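Local atomic coordinates of ethanolamine utilization protein EutS (Streptococcus intermedius SK54 = ATCC 27335, PDB entry 6XPJ), a protein that is a hexamer-forming shell protein, probably a minor one, of the bacterial microcompartment for choline degradation and may lend that shell heterogeneity and flexibility. Residues Q90-E93 with T94-D98. The protein carries 1 engineered substitution. Residues are numbered along the deposited sequence; the frame is centred on the assembly and turned at random.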
loop_
_atom_site.group_PDB
_atom_site.type_symbol
_atom_site.label_atom_id
_atom_site.label_comp_id
_atom_site.label_asym_id
_atom_site.label_seq_id
_atom_site.Cartn_x
_atom_site.Cartn_y
_atom_site.Cartn_z
ATOM N N GLN C 90 4.855 34.692 -6.202
ATOM C CA GLN C 90 5.240 35.170 -4.851
ATOM C C GLN C 90 4.242 34.631 -3.829
ATOM O O GLN C 90 4.684 34.209 -2.746
ATOM C CB GLN C 90 5.401 36.689 -4.831
ATOM C CG GLN C 90 6.631 37.155 -5.607
ATOM C CD GLN C 90 7.911 36.443 -5.225
ATOM O OE1 GLN C 90 8.694 36.025 -6.080
ATOM N NE2 GLN C 90 8.137 36.291 -3.929
ATOM N N SER C 91 2.955 34.541 -4.152
ATOM C CA SER C 91 1.937 34.009 -3.206
ATOM C C SER C 91 2.191 32.519 -2.961
ATOM O O SER C 91 2.152 32.068 -1.808
ATOM C CB SER C 91 0.522 34.213 -3.690
ATOM O OG SER C 91 0.228 35.604 -3.812
ATOM N N VAL C 92 2.482 31.788 -4.026
ATOM C CA VAL C 92 2.716 30.322 -3.913
ATOM C C VAL C 92 3.982 30.089 -3.075
ATOM O O VAL C 92 3.966 29.230 -2.173
ATOM C CB VAL C 92 2.814 29.664 -5.296
ATOM C CG1 VAL C 92 3.345 28.248 -5.173
ATOM C CG2 VAL C 92 1.459 29.678 -5.969
ATOM N N GLU C 93 5.047 30.836 -3.324
ATOM C CA GLU C 93 6.267 30.683 -2.491
ATOM C C GLU C 93 5.971 31.024 -1.023
ATOM O O GLU C 93 6.495 30.321 -0.113
ATOM C CB GLU C 93 7.402 31.539 -3.030
ATOM C CG GLU C 93 7.883 31.084 -4.367
ATOM C CD GLU C 93 9.123 31.786 -4.884
ATOM O OE1 GLU C 93 9.626 31.347 -5.923
ATOM O OE2 GLU C 93 9.573 32.750 -4.241
ATOM N N THR C 94 5.237 32.116 -0.739
ATOM C CA THR C 94 4.902 32.519 0.643
ATOM C C THR C 94 4.188 31.362 1.334
ATOM O O THR C 94 4.536 31.016 2.469
ATOM C CB THR C 94 4.055 33.797 0.681
ATOM O OG1 THR C 94 4.913 34.824 0.176
ATOM C CG2 THR C 94 3.547 34.128 2.068
ATOM N N SER C 95 3.207 30.758 0.660
ATOM C CA SER C 95 2.424 29.650 1.246
ATOM C C SER C 95 3.342 28.449 1.523
ATOM O O SER C 95 3.221 27.832 2.571
ATOM C CB SER C 95 1.268 29.270 0.367
ATOM O OG SER C 95 0.282 30.311 0.357
ATOM N N LEU C 96 4.223 28.104 0.582
ATOM C CA LEU C 96 5.144 26.964 0.788
ATOM C C LEU C 96 6.061 27.264 1.968
ATOM O O LEU C 96 6.294 26.379 2.784
ATOM C CB LEU C 96 5.937 26.748 -0.492
ATOM C CG LEU C 96 5.154 26.156 -1.652
ATOM C CD1 LEU C 96 5.999 26.172 -2.899
ATOM C CD2 LEU C 96 4.697 24.734 -1.333
ATOM N N GLU C 97 6.620 28.461 2.034
ATOM C CA GLU C 97 7.508 28.860 3.152
ATOM C C GLU C 97 6.749 28.747 4.474
ATOM O O GLU C 97 7.316 28.235 5.461
ATOM C CB GLU C 97 7.931 30.305 2.964
ATOM C CG GLU C 97 8.924 30.520 1.851
ATOM C CD GLU C 97 9.023 31.964 1.410
ATOM O OE1 GLU C 97 9.941 32.252 0.627
ATOM O OE2 GLU C 97 8.192 32.800 1.836
ATOM N N ASP C 98 5.502 29.208 4.513
ATOM C CA ASP C 98 4.744 29.203 5.785
ATOM C C ASP C 98 4.468 27.763 6.198
ATOM O O ASP C 98 4.553 27.439 7.400
ATOM C CB ASP C 98 3.495 30.070 5.676
ATOM C CG ASP C 98 3.833 31.562 5.722
ATOM O OD1 ASP C 98 5.020 31.918 5.637
ATOM O OD2 ASP C 98 2.906 32.345 5.950
#
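Thr94 holds its hydroxyl beside its own backbone N (chi1 -66°), which turns OG1 back along the helix onto the carbonyl of Gln90, while Val92 places CG1 opposite its backbone N (chi1 168°), next to the isobutyl group of Leu96. Both contacts lie in the early turns of helix 89-105. Gln90 O accepts two bonds from the same residue: the amide N of Thr94 at 3.0 Å, and OG1 of Thr94, also 3.0 Å from Gln90 O. The two donors arrive from opposite faces of the carbonyl plane, with the hydroxyl tilted 34° from it. The regular i to i+4 ladder continues with Ser95 N to Ser91 O, Leu96 N to Val92 O and Glu97 N to Glu93 O, the last 2.8 Å long.

On the buried side, the Val92 and Leu96 side chains run alongside one another, CG1 of Val92 4.1 Å from CD1 of Leu96. Both rest on Phe85 and Val27 of the sheet, so this apolar ridge seats the helix against the strands of the BMC domain. Ser95 OG bonds the carbonyl of Ala65 on helix 58-68, and Ser91 OG bonds Asp88 near the helix start.

Glu93 and Glu97 fall one turn apart, and the aliphatic CG of Glu97 lies 3.1 Å from Glu93 O. Their carboxylates stay apart, OE2 of Glu93 being 4.9 Å from OE1 of Glu97. Glu93 is paired through OE1 with Lys116 of the last strand, a salt bridge that probably offsets the repulsion between the two acids, while the second donor on Gln90 O ties the threonine hydroxyl into the backbone bonding of the helix.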